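Telomere length regulator taz1 (Schizosaccharomyces pombe, PDB 4ZMI) regulates telomere length and function in fission yeast as a double-stranded telomeric DNA-binding protein, of which this chain is the helical domain. Local coordinates at residues A[12-17]-A[66-71]; A[27-32]-A[48-53]; A[81-86]-A[180-185]; A[135-140]-A[225-230]; A[150-153]-A[157-160]. One frame throughout, in Å; residues are numbered along the deposited sequence.

Interaction 1. Residues A[12-17]-A[66-71]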
# COMPACT_ATOMS: atom_id res chain seq x y z
N VAL A 12 3.81 2.65 -19.26
CA VAL A 12 2.70 2.47 -20.19
C VAL A 12 3.03 1.35 -21.20
O VAL A 12 2.19 0.50 -21.49
CB VAL A 12 2.36 3.79 -20.93
CG1 VAL A 12 1.17 3.61 -21.88
CG2 VAL A 12 2.09 4.90 -19.93
N ASN A 13 4.26 1.36 -21.70
CA ASN A 13 4.72 0.37 -22.68
C ASN A 13 4.81 -1.06 -22.13
O ASN A 13 4.35 -2.00 -22.76
CB ASN A 13 6.07 0.79 -23.28
CG ASN A 13 5.94 1.91 -24.31
OD1 ASN A 13 4.84 2.36 -24.63
ND2 ASN A 13 7.08 2.38 -24.83
N ASP A 14 5.40 -1.23 -20.95
CA ASP A 14 5.64 -2.56 -20.40
C ASP A 14 4.57 -2.97 -19.41
O ASP A 14 4.76 -3.92 -18.64
CB ASP A 14 6.98 -2.58 -19.69
CG ASP A 14 8.05 -1.93 -20.50
OD1 ASP A 14 7.95 -1.97 -21.74
OD2 ASP A 14 8.99 -1.38 -19.89
N CYS A 15 3.46 -2.27 -19.45
CA CYS A 15 2.46 -2.37 -18.40
C CYS A 15 1.89 -3.77 -18.27
O CYS A 15 2.07 -4.43 -17.24
CB CYS A 15 1.33 -1.38 -18.68
SG CYS A 15 0.36 -0.99 -17.24
N GLN A 16 1.23 -4.23 -19.32
CA GLN A 16 0.55 -5.52 -19.24
C GLN A 16 1.54 -6.64 -18.95
O GLN A 16 1.21 -7.58 -18.22
CB GLN A 16 -0.26 -5.80 -20.50
CG GLN A 16 -1.57 -6.54 -20.24
CD GLN A 16 -2.72 -5.60 -19.91
OE1 GLN A 16 -2.78 -4.48 -20.42
NE2 GLN A 16 -3.63 -6.05 -19.05
N ASN A 17 2.75 -6.54 -19.48
CA ASN A 17 3.76 -7.57 -19.27
C ASN A 17 4.29 -7.67 -17.84
O ASN A 17 4.37 -8.76 -17.28
CB ASN A 17 4.93 -7.42 -20.24
CG ASN A 17 6.01 -8.47 -20.01
OD1 ASN A 17 7.09 -8.16 -19.51
ND2 ASN A 17 5.70 -9.72 -20.35
N THR A 66 10.65 -0.65 -9.40
CA THR A 66 10.86 0.60 -8.69
C THR A 66 11.83 1.54 -9.40
O THR A 66 11.54 2.72 -9.56
CB THR A 66 11.37 0.29 -7.28
OG1 THR A 66 10.26 -0.10 -6.46
CG2 THR A 66 12.06 1.49 -6.68
N THR A 67 12.97 1.01 -9.82
CA THR A 67 14.01 1.83 -10.45
C THR A 67 13.66 2.17 -11.88
O THR A 67 13.78 3.32 -12.30
CB THR A 67 15.38 1.13 -10.43
OG1 THR A 67 15.80 0.95 -9.07
CG2 THR A 67 16.42 1.98 -11.16
N LYS A 68 13.24 1.17 -12.64
CA LYS A 68 12.95 1.38 -14.06
C LYS A 68 11.75 2.31 -14.26
O LYS A 68 11.81 3.21 -15.09
CB LYS A 68 12.74 0.06 -14.80
CG LYS A 68 12.45 0.22 -16.27
CD LYS A 68 12.44 -1.11 -17.00
CE LYS A 68 12.24 -0.91 -18.49
NZ LYS A 68 12.42 -2.17 -19.25
N TYR A 69 10.68 2.09 -13.50
CA TYR A 69 9.45 2.84 -13.74
C TYR A 69 9.25 4.05 -12.84
O TYR A 69 8.20 4.69 -12.88
CB TYR A 69 8.25 1.92 -13.73
CG TYR A 69 8.44 0.78 -14.69
CD1 TYR A 69 8.68 -0.50 -14.24
CD2 TYR A 69 8.43 1.01 -16.06
CE1 TYR A 69 8.88 -1.54 -15.13
CE2 TYR A 69 8.63 -0.01 -16.95
CZ TYR A 69 8.85 -1.28 -16.48
OH TYR A 69 9.05 -2.31 -17.37
N GLY A 70 10.28 4.39 -12.07
CA GLY A 70 10.30 5.66 -11.37
C GLY A 70 9.48 5.72 -10.09
O GLY A 70 9.21 6.80 -9.58
N LEU A 71 9.07 4.56 -9.58
CA LEU A 71 8.22 4.51 -8.38
C LEU A 71 9.02 4.79 -7.12
O LEU A 71 9.45 3.87 -6.43
CB LEU A 71 7.53 3.15 -8.25
CG LEU A 71 6.66 2.74 -9.45
CD1 LEU A 71 5.79 1.55 -9.05
CD2 LEU A 71 5.81 3.88 -9.94

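Interaction 2. Residues A[27-32]-A[48-53]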
# COMPACT_ATOMS: atom_id res chain seq x y z
N MET A 27 0.11 -15.04 -6.94
CA MET A 27 -0.51 -16.36 -6.82
C MET A 27 0.39 -17.35 -6.10
O MET A 27 -0.09 -18.18 -5.32
CB MET A 27 -0.91 -16.91 -8.20
CG MET A 27 -1.99 -16.11 -8.91
SD MET A 27 -3.51 -15.96 -7.94
CE MET A 27 -3.80 -14.19 -8.03
N MET A 28 1.69 -17.27 -6.36
CA MET A 28 2.66 -18.08 -5.63
C MET A 28 2.63 -17.76 -4.15
O MET A 28 2.34 -18.62 -3.33
CB MET A 28 4.07 -17.85 -6.16
CG MET A 28 5.15 -18.08 -5.11
SD MET A 28 6.81 -18.05 -5.79
CE MET A 28 6.84 -16.43 -6.57
N VAL A 29 2.92 -16.50 -3.82
CA VAL A 29 2.99 -16.07 -2.43
C VAL A 29 1.68 -16.37 -1.71
O VAL A 29 1.69 -16.80 -0.57
CB VAL A 29 3.34 -14.57 -2.31
CG1 VAL A 29 3.17 -14.08 -0.88
CG2 VAL A 29 4.76 -14.33 -2.76
N SER A 30 0.56 -16.16 -2.40
CA SER A 30 -0.75 -16.40 -1.80
C SER A 30 -1.04 -17.88 -1.61
O SER A 30 -1.70 -18.27 -0.64
CB SER A 30 -1.87 -15.78 -2.64
OG SER A 30 -1.97 -14.39 -2.43
N ALA A 31 -0.58 -18.70 -2.55
CA ALA A 31 -0.78 -20.14 -2.44
C ALA A 31 0.05 -20.66 -1.28
O ALA A 31 -0.45 -21.41 -0.45
CB ALA A 31 -0.37 -20.84 -3.72
N ILE A 32 1.30 -20.24 -1.22
CA ILE A 32 2.19 -20.63 -0.13
C ILE A 32 1.65 -20.16 1.22
O ILE A 32 1.77 -20.87 2.22
CB ILE A 32 3.65 -20.16 -0.37
CG1 ILE A 32 4.25 -20.87 -1.59
CG2 ILE A 32 4.52 -20.42 0.84
CD1 ILE A 32 5.75 -20.70 -1.75
N GLU A 48 11.08 -17.18 5.70
CA GLU A 48 11.66 -18.51 5.74
C GLU A 48 10.81 -19.49 4.95
O GLU A 48 11.34 -20.29 4.18
CB GLU A 48 11.79 -19.00 7.18
CG GLU A 48 12.65 -18.11 8.05
CD GLU A 48 12.63 -18.56 9.50
OE1 GLU A 48 12.12 -19.66 9.79
OE2 GLU A 48 13.13 -17.79 10.37
N ARG A 49 9.50 -19.44 5.12
CA ARG A 49 8.65 -20.37 4.39
C ARG A 49 8.72 -20.13 2.89
O ARG A 49 8.68 -21.08 2.11
CB ARG A 49 7.21 -20.32 4.90
CG ARG A 49 6.19 -21.09 4.04
CD ARG A 49 6.46 -22.60 3.96
NE ARG A 49 5.36 -23.28 3.26
CZ ARG A 49 5.32 -24.58 2.97
NH1 ARG A 49 6.32 -25.38 3.31
NH2 ARG A 49 4.26 -25.08 2.34
N LEU A 50 8.84 -18.87 2.46
CA LEU A 50 8.91 -18.59 1.04
C LEU A 50 10.20 -19.14 0.39
O LEU A 50 10.17 -19.64 -0.74
CB LEU A 50 8.72 -17.09 0.76
CG LEU A 50 7.27 -16.59 0.76
CD1 LEU A 50 7.19 -15.08 0.76
CD2 LEU A 50 6.49 -17.13 -0.42
N GLY A 51 11.32 -19.06 1.11
CA GLY A 51 12.60 -19.48 0.57
C GLY A 51 13.44 -18.29 0.18
O GLY A 51 12.91 -17.28 -0.28
N LYS A 52 14.76 -18.38 0.37
CA LYS A 52 15.60 -17.22 0.15
C LYS A 52 15.57 -16.86 -1.32
O LYS A 52 15.42 -15.69 -1.68
CB LYS A 52 17.03 -17.47 0.63
CG LYS A 52 17.13 -17.68 2.12
CD LYS A 52 18.52 -17.44 2.67
CE LYS A 52 18.48 -17.35 4.19
NZ LYS A 52 19.81 -17.12 4.82
N GLU A 53 15.67 -17.88 -2.16
CA GLU A 53 15.72 -17.66 -3.60
C GLU A 53 14.41 -17.10 -4.12
O GLU A 53 14.40 -16.23 -5.00
CB GLU A 53 16.12 -18.95 -4.34
CG GLU A 53 17.58 -19.34 -4.11
CD GLU A 53 17.91 -20.73 -4.60
OE1 GLU A 53 16.99 -21.57 -4.67
OE2 GLU A 53 19.10 -20.98 -4.90

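Interaction 3. Residues A[81-86]-A[180-185]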
# COMPACT_ATOMS: atom_id res chain seq x y z
N ILE A 81 -2.32 9.82 -10.15
CA ILE A 81 -2.70 9.60 -11.53
C ILE A 81 -4.03 10.26 -11.88
O ILE A 81 -4.18 10.80 -12.97
CB ILE A 81 -2.80 8.11 -11.82
CG1 ILE A 81 -1.42 7.47 -11.71
CG2 ILE A 81 -3.39 7.89 -13.19
CD1 ILE A 81 -1.42 5.99 -11.96
N ARG A 82 -5.00 10.23 -10.97
CA ARG A 82 -6.28 10.88 -11.25
C ARG A 82 -6.16 12.39 -11.22
O ARG A 82 -6.81 13.10 -11.98
CB ARG A 82 -7.36 10.43 -10.27
CG ARG A 82 -8.70 11.15 -10.47
CD ARG A 82 -9.72 10.77 -9.40
NE ARG A 82 -9.46 9.44 -8.89
CZ ARG A 82 -8.92 9.21 -7.70
NH1 ARG A 82 -8.61 10.22 -6.90
NH2 ARG A 82 -8.69 7.96 -7.32
N LYS A 83 -5.30 12.88 -10.33
CA LYS A 83 -5.11 14.32 -10.15
C LYS A 83 -4.41 15.05 -11.32
O LYS A 83 -4.86 16.11 -11.73
CB LYS A 83 -4.34 14.61 -8.86
CG LYS A 83 -3.98 16.07 -8.69
CD LYS A 83 -5.25 16.89 -8.51
CE LYS A 83 -4.95 18.38 -8.37
NZ LYS A 83 -6.10 19.07 -7.70
N TYR A 84 -3.31 14.50 -11.82
CA TYR A 84 -2.51 15.22 -12.82
C TYR A 84 -2.76 14.75 -14.25
O TYR A 84 -2.56 13.58 -14.60
CB TYR A 84 -1.03 15.21 -12.44
CG TYR A 84 -0.79 15.76 -11.05
CD1 TYR A 84 -0.55 14.91 -9.98
CD2 TYR A 84 -0.87 17.12 -10.79
CE1 TYR A 84 -0.36 15.40 -8.70
CE2 TYR A 84 -0.68 17.63 -9.51
CZ TYR A 84 -0.42 16.76 -8.47
OH TYR A 84 -0.23 17.24 -7.19
N ASP A 85 -3.22 15.70 -15.06
CA ASP A 85 -3.75 15.39 -16.37
C ASP A 85 -2.80 14.55 -17.21
O ASP A 85 -3.22 13.56 -17.82
CB ASP A 85 -4.20 16.66 -17.10
CG ASP A 85 -5.42 17.30 -16.45
OD1 ASP A 85 -6.32 16.56 -15.97
OD2 ASP A 85 -5.48 18.55 -16.42
N ALA A 86 -1.53 14.92 -17.22
CA ALA A 86 -0.54 14.21 -18.01
C ALA A 86 -0.54 12.72 -17.66
O ALA A 86 -0.44 11.85 -18.54
CB ALA A 86 0.84 14.81 -17.81
N ASN A 180 -5.54 17.86 0.78
CA ASN A 180 -6.89 18.39 0.56
C ASN A 180 -7.12 18.80 -0.89
O ASN A 180 -8.25 18.90 -1.35
CB ASN A 180 -7.17 19.58 1.48
CG ASN A 180 -7.21 19.19 2.95
OD1 ASN A 180 -7.78 18.16 3.32
ND2 ASN A 180 -6.61 20.02 3.80
N VAL A 181 -6.02 19.03 -1.60
CA VAL A 181 -6.07 19.46 -2.99
C VAL A 181 -6.21 18.26 -3.93
O VAL A 181 -6.80 18.39 -5.02
CB VAL A 181 -4.82 20.33 -3.33
CG1 VAL A 181 -4.49 20.31 -4.81
CG2 VAL A 181 -5.02 21.75 -2.83
N VAL A 182 -5.71 17.09 -3.52
CA VAL A 182 -5.75 15.92 -4.40
C VAL A 182 -6.78 14.86 -4.02
O VAL A 182 -6.98 13.90 -4.75
CB VAL A 182 -4.39 15.25 -4.50
CG1 VAL A 182 -3.33 16.29 -4.84
CG2 VAL A 182 -4.04 14.54 -3.18
N CYS A 183 -7.44 15.03 -2.88
CA CYS A 183 -8.30 13.97 -2.36
C CYS A 183 -9.68 13.90 -3.01
O CYS A 183 -10.09 14.83 -3.69
CB CYS A 183 -8.47 14.14 -0.85
SG CYS A 183 -9.24 15.70 -0.39
N GLY A 184 -10.40 12.81 -2.77
CA GLY A 184 -11.80 12.71 -3.15
C GLY A 184 -12.71 13.32 -2.11
O GLY A 184 -12.25 13.99 -1.18
N GLN A 185 -14.01 13.09 -2.24
CA GLN A 185 -14.99 13.70 -1.36
C GLN A 185 -14.85 13.26 0.09
O GLN A 185 -14.94 14.07 1.00
CB GLN A 185 -16.42 13.40 -1.83
CG GLN A 185 -17.51 14.11 -1.02
CD GLN A 185 -18.91 13.62 -1.35
OE1 GLN A 185 -19.12 12.93 -2.35
NE2 GLN A 185 -19.87 13.98 -0.50

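Interaction 4. Residues A[135-140]-A[225-230]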
# COMPACT_ATOMS: atom_id res chain seq x y z
N ASP A 135 -18.65 4.13 -1.01
CA ASP A 135 -18.12 2.79 -0.71
C ASP A 135 -17.96 2.53 0.80
O ASP A 135 -17.72 3.46 1.57
CB ASP A 135 -16.77 2.57 -1.39
CG ASP A 135 -16.88 1.86 -2.72
OD1 ASP A 135 -16.81 2.54 -3.77
OD2 ASP A 135 -17.04 0.62 -2.73
N SER A 136 -18.11 1.27 1.20
CA SER A 136 -17.76 0.86 2.56
C SER A 136 -16.44 0.09 2.48
O SER A 136 -16.01 -0.56 3.43
CB SER A 136 -18.86 0.00 3.21
OG SER A 136 -18.90 -1.31 2.67
N PHE A 137 -15.81 0.18 1.31
CA PHE A 137 -14.44 -0.26 1.09
C PHE A 137 -13.51 0.72 1.79
O PHE A 137 -12.36 0.41 2.11
CB PHE A 137 -14.16 -0.32 -0.41
CG PHE A 137 -12.72 -0.18 -0.78
CD1 PHE A 137 -11.86 -1.27 -0.69
CD2 PHE A 137 -12.22 1.03 -1.25
CE1 PHE A 137 -10.53 -1.16 -1.05
CE2 PHE A 137 -10.89 1.15 -1.61
CZ PHE A 137 -10.04 0.06 -1.51
N TYR A 138 -14.04 1.91 2.03
CA TYR A 138 -13.38 2.90 2.85
C TYR A 138 -13.19 2.37 4.26
O TYR A 138 -12.08 2.38 4.80
CB TYR A 138 -14.23 4.15 2.89
CG TYR A 138 -13.41 5.38 3.01
CD1 TYR A 138 -12.78 5.91 1.90
CD2 TYR A 138 -13.24 6.01 4.23
CE1 TYR A 138 -12.01 7.05 1.99
CE2 TYR A 138 -12.47 7.15 4.34
CZ TYR A 138 -11.85 7.67 3.21
OH TYR A 138 -11.09 8.80 3.30
N GLY A 139 -14.30 1.92 4.86
CA GLY A 139 -14.30 1.38 6.20
C GLY A 139 -13.20 0.37 6.43
O GLY A 139 -12.46 0.47 7.40
N ASP A 140 -13.07 -0.60 5.52
CA ASP A 140 -11.97 -1.56 5.52
C ASP A 140 -10.59 -0.89 5.49
O ASP A 140 -9.63 -1.39 6.09
CB ASP A 140 -12.11 -2.52 4.33
CG ASP A 140 -13.41 -3.35 4.37
OD1 ASP A 140 -14.24 -3.14 5.29
OD2 ASP A 140 -13.60 -4.21 3.48
N LEU A 225 -6.51 -5.83 -0.67
CA LEU A 225 -5.92 -5.63 -1.98
C LEU A 225 -6.78 -6.26 -3.07
O LEU A 225 -6.67 -5.92 -4.23
CB LEU A 225 -4.50 -6.22 -2.04
CG LEU A 225 -3.43 -5.77 -1.04
CD1 LEU A 225 -2.07 -6.39 -1.36
CD2 LEU A 225 -3.32 -4.26 -0.99
N LEU A 226 -7.63 -7.21 -2.68
CA LEU A 226 -8.53 -7.85 -3.64
C LEU A 226 -9.75 -7.00 -3.93
O LEU A 226 -10.11 -6.83 -5.09
CB LEU A 226 -8.95 -9.24 -3.15
CG LEU A 226 -7.94 -10.37 -3.34
CD1 LEU A 226 -8.40 -11.63 -2.61
CD2 LEU A 226 -7.73 -10.66 -4.80
N GLU A 227 -10.40 -6.47 -2.89
CA GLU A 227 -11.49 -5.50 -3.06
C GLU A 227 -11.04 -4.34 -3.94
O GLU A 227 -11.74 -3.96 -4.87
CB GLU A 227 -11.92 -4.89 -1.72
CG GLU A 227 -12.24 -5.86 -0.61
CD GLU A 227 -12.61 -5.12 0.66
OE1 GLU A 227 -13.32 -4.09 0.57
OE2 GLU A 227 -12.19 -5.57 1.74
N PHE A 228 -9.88 -3.78 -3.60
CA PHE A 228 -9.28 -2.69 -4.35
C PHE A 228 -9.21 -3.11 -5.82
O PHE A 228 -9.58 -2.33 -6.71
CB PHE A 228 -7.88 -2.39 -3.79
CG PHE A 228 -7.34 -0.99 -4.09
CD1 PHE A 228 -6.39 -0.42 -3.26
CD2 PHE A 228 -7.76 -0.26 -5.19
CE1 PHE A 228 -5.87 0.84 -3.51
CE2 PHE A 228 -7.24 1.02 -5.45
CZ PHE A 228 -6.29 1.56 -4.61
N LYS A 229 -8.80 -4.35 -6.07
CA LYS A 229 -8.56 -4.85 -7.43
C LYS A 229 -9.81 -4.96 -8.32
O LYS A 229 -9.69 -5.06 -9.54
CB LYS A 229 -7.79 -6.18 -7.41
CG LYS A 229 -6.96 -6.45 -8.67
CD LYS A 229 -6.06 -7.68 -8.54
CE LYS A 229 -6.82 -8.99 -8.72
NZ LYS A 229 -5.90 -10.16 -8.80
N ASN A 230 -10.99 -4.95 -7.72
CA ASN A 230 -12.20 -4.87 -8.53
C ASN A 230 -13.00 -3.58 -8.32
O ASN A 230 -14.23 -3.56 -8.44
CB ASN A 230 -13.06 -6.14 -8.42
CG ASN A 230 -13.60 -6.37 -7.02
OD1 ASN A 230 -13.14 -5.75 -6.06
ND2 ASN A 230 -14.58 -7.26 -6.90

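Interaction 5. Residues A[150-153]-A[157-160]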
# COMPACT_ATOMS: atom_id res chain seq x y z
N ILE A 150 -0.81 0.28 14.78
CA ILE A 150 -0.43 -0.58 15.90
C ILE A 150 0.91 -1.24 15.62
O ILE A 150 1.82 -1.19 16.45
CB ILE A 150 -1.43 -1.73 16.15
CG1 ILE A 150 -2.87 -1.23 16.15
CG2 ILE A 150 -1.12 -2.39 17.46
CD1 ILE A 150 -3.17 -0.31 17.29
N ARG A 151 1.01 -1.85 14.44
CA ARG A 151 2.21 -2.58 14.05
C ARG A 151 3.43 -1.67 14.12
O ARG A 151 4.46 -2.07 14.66
CB ARG A 151 2.05 -3.23 12.66
CG ARG A 151 1.02 -4.38 12.69
CD ARG A 151 0.96 -5.19 11.39
NE ARG A 151 2.19 -5.94 11.14
CZ ARG A 151 2.47 -7.11 11.72
NH1 ARG A 151 1.61 -7.65 12.59
NH2 ARG A 151 3.62 -7.73 11.44
N TYR A 152 3.30 -0.44 13.64
CA TYR A 152 4.44 0.47 13.71
C TYR A 152 4.83 0.77 15.15
O TYR A 152 5.96 0.49 15.56
CB TYR A 152 4.18 1.79 13.00
CG TYR A 152 5.38 2.68 13.05
CD1 TYR A 152 6.36 2.60 12.07
CD2 TYR A 152 5.55 3.60 14.07
CE1 TYR A 152 7.47 3.41 12.10
CE2 TYR A 152 6.67 4.42 14.11
CZ TYR A 152 7.62 4.31 13.13
OH TYR A 152 8.75 5.11 13.14
N PHE A 153 3.90 1.35 15.90
CA PHE A 153 4.21 1.84 17.25
C PHE A 153 4.24 0.76 18.28
O PHE A 153 4.39 1.05 19.46
CB PHE A 153 3.19 2.87 17.71
CG PHE A 153 3.18 4.10 16.90
CD1 PHE A 153 2.06 4.44 16.16
CD2 PHE A 153 4.28 4.92 16.86
CE1 PHE A 153 2.05 5.59 15.39
CE2 PHE A 153 4.28 6.07 16.09
CZ PHE A 153 3.15 6.40 15.35
N SER A 157 11.74 -0.79 18.38
CA SER A 157 12.91 -0.30 17.66
C SER A 157 12.52 0.74 16.60
O SER A 157 13.39 1.34 15.96
CB SER A 157 13.66 -1.47 17.03
OG SER A 157 12.75 -2.46 16.58
N ASN A 158 11.22 0.96 16.41
CA ASN A 158 10.74 1.98 15.49
C ASN A 158 10.61 3.34 16.17
O ASN A 158 9.94 3.47 17.20
CB ASN A 158 9.40 1.57 14.84
CG ASN A 158 9.57 0.48 13.79
OD1 ASN A 158 10.65 0.29 13.24
ND2 ASN A 158 8.49 -0.25 13.51
N PRO A 159 11.26 4.38 15.60
CA PRO A 159 11.31 5.68 16.28
C PRO A 159 9.94 6.35 16.38
O PRO A 159 9.09 6.18 15.50
CB PRO A 159 12.24 6.49 15.39
CG PRO A 159 12.06 5.91 14.05
CD PRO A 159 11.92 4.42 14.29
N SER A 160 9.74 7.08 17.47
CA SER A 160 8.55 7.88 17.65
C SER A 160 8.49 8.89 16.52
O SER A 160 9.48 9.55 16.21
CB SER A 160 8.62 8.60 19.00
OG SER A 160 7.35 9.13 19.37

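Interaction 1. Residues A[12-17]-A[66-71]
Asp14 OD2 is the atom on which this contact turns: it accepts a hydrogen bond from Tyr69 OH at 2.7 Å and pairs in a longer salt bridge with Lys68 NZ at 3.6 Å. The phenol comes to the oxygen on its anti side, 17° out of the carboxylate plane. OD2 in turn lies at the edge of the Tyr69 ring and near its plane, 3.3 Å from Tyr69 CE2. The two flat groups are turned strongly against each other, with ring and carboxylate planes 70° apart. Asp14 CB sits close by as well, 3.1 Å from Tyr69 OH.

The two partners reach the acid by different routes. The side chain of Lys68 is fully extended, which carries NZ all the way out to the carboxylate. Tyr69 holds its CG anti to its own carbonyl carbon (chi1 -54°), and this places the ring beneath the root of its neighbour, with Lys68 CG 3.8 Å above the ring plane and over its centre. One face of the phenol is thereby covered by the residue next to it.

The contact fastens the end of helix 52-68 to helix 5-35 just before its kink at Gln16 and Asn17. Tyr69 also packs against Leu11 and Ile18 of helix 5-35, and Tyr69 O takes a hydrogen bond from Trp3, while Val12 turns to Leu90 and Phe91 of helix 85-91.

Interaction 2. Residues A[27-32]-A[48-53]
Apolar packing joins Val29 and Ile32, near the end of helix 5-35, to Arg49 and Leu50 at the end of the short helix 43-50, just before helix 52-68. The backbones come nearest at Ile32 and Leu50, whose CA atoms are 7.1 Å apart. Leu50 does much of the work through one methyl: its CD2 lies 3.9 Å from Ile32 CD1 and 4.0 Å from Val29 CG2. The side chain sets out to one side of its partners, but with CG anti to the carbonyl carbon (chi1 -80°) its far end swings in between the two.

Ile32 has two branches in use. CD1 meets the leucine, while CG2 touches Arg49 CG at 3.7 Å. The arginine chain bends at chi2 (63°), which brings CG, and NE beyond it, against that methyl as the two chains cross at a slant.

Deeper in, Val29 and Leu50 both rest on Leu58 of helix 52-68, and Val29 reaches Leu107 of helix 95-107. Gly51, with a positive phi of 104°, makes the break between the two shorter helices. Within this all-helical domain, helices 5-35 and 52-68 form an antiparallel hairpin, and the short helix 43-50, in the connection, packs on the end of the first.

Interaction 3. Residues A[81-86]-A[180-185]
Lys83 reaches over to the last turn of helix 176-182 and gives a hydrogen bond from its NZ to Val181 O at 2.9 Å. Its chain starts with CG anti to the backbone N, bends at chi2 (67°) and then runs straight on. That single bend carries the amine across the gap, where it meets the carbonyl oxygen from above, 43° out of the carbonyl plane and away from the lone pairs. There NZ also lies 3.5 Å from Val181 CG1.

The root of the same chain packs as well. Lys83 CG touches Val182 CG1 at 3.9 Å, and it also sits 3.5 Å above the Tyr84 ring plane, over the ring centre. Val182 keeps CG1 anti to its carbonyl carbon (chi1 -51°), turned to Lys83 CG and to Tyr84 OH, the latter 4.0 Å off. A methionine in place of Lys83 would probably leave Val181 O without its charged donor.

Val182 continues inward onto Tyr173, a residue of the magnesium site, and its side chain is about 11 Å from that ion. Gly184 bonds through its backbone to Leu129. Lys83 and Val182 are each the final residue of their helix, with CA atoms 6.0 Å apart. Two helix ends thus meet in an all-helical domain, with a lysine amine on a last-turn carbonyl, consistent with a positive charge facing the negative end of a helix dipole.

Interaction 4. Residues A[135-140]-A[225-230]
Phe137 and Glu227 bring the start of helix 137-154 and the end of helix 214-229 together with their CA atoms 7.3 Å apart, the two short segments running antiparallel. It is a helix pair inside an all-helical bundle, and aromatic packing forms its inner side. Phe137 has CG anti to the backbone N (chi1 155°), which throws its ring across the gap and points its edge at one face of Phe228. This is an edge-to-face, T-shaped pair, the ring centroids 5.6 Å apart and the planes at 63°, with Phe137 CZ coming 3.9 Å from Phe228 CG. Phe137 CE1 meanwhile grazes the opposite helix at Phe228 N, 3.7 Å away. A nearly parallel ring, Phe224, also meets Phe137, and Ala127 of helix 118-130 touches both partners of the pair.

Toward the outside two acids converge. The side chains of Asp140 and Glu227 cross at about a right angle, their carboxylate planes 87° apart, and Asp140 OD2 comes within 2.6 Å of Glu227 OE2. Oxygens this close suggest that one of the two groups holds a proton. Glu227 OE2 is also hydrogen-bonded to His223, a turn earlier on its own helix. Glu227 OE1 lies 2.9 Å from Asp140 OD2 as well, and at the edge of the Phe137 ring, in its plane, 3.4 Å from Phe137 CD1.

Interaction 5. Residues A[150-153]-A[157-160]
The Tyr152 ring and the Asn158 amide are nearly parallel, their planes only 17° apart, where the loop after helix 137-154 doubles back over that helix's last turns in this all-helical domain. It is Asn158 CB, however, that stands over one face of the ring, in a CH-pi contact 3.9 Å from the centroid and shifted toward the rim. The amide continues from there alongside the ring to the backbone, so that Asn158 ND2 gives a weak but fairly straight hydrogen bond to Tyr152 O (3.3 Å, N-H...O 165°). A second bond of the same amide nitrogen goes to Thr114 O and ties the loop to the segment before helix 118-130.

Tyr152 itself has CG anti to the backbone N (chi1 -178°), which directs the ring toward the returning loop. The hydroxyl end of the ring also meets Pro159, whose side chain crosses the tyrosine at about a right angle, with Tyr152 OH 3.4 Å from Pro159 CD. A leucine here, with no ring or hydroxyl, would probably leave Pro159 O without its donor and Asn158 CB without a surface to rest on. Lys116 and Ile161 also pack against the tyrosine. The shortest bond is at the end of the phenol: Tyr152 OH donates to Pro159 O at 2.6 Å, in the carbonyl plane and on a lone pair.

Overall arrangement
Interaction 4 lies closest to the middle of the chain, about 12 Å from its centre, and pairs buried aromatic rings with two acids toward the outside; the others sit 17 to 19 Å out. Interactions 1 and 2 both use helix 5-35, at sites whose centres are 24 Å apart: the first meets the end of helix 52-68 through charge and a phenol, the second the end of helix 43-50 through aliphatic packing. Interactions 4 and 5 share helix 137-154: its start is fixed to a distant helix, its end to its own following loop. Interactions 3 and 4 alternate along the chain and so interlock its parts, whereas interaction 5 is a local closure nested within both.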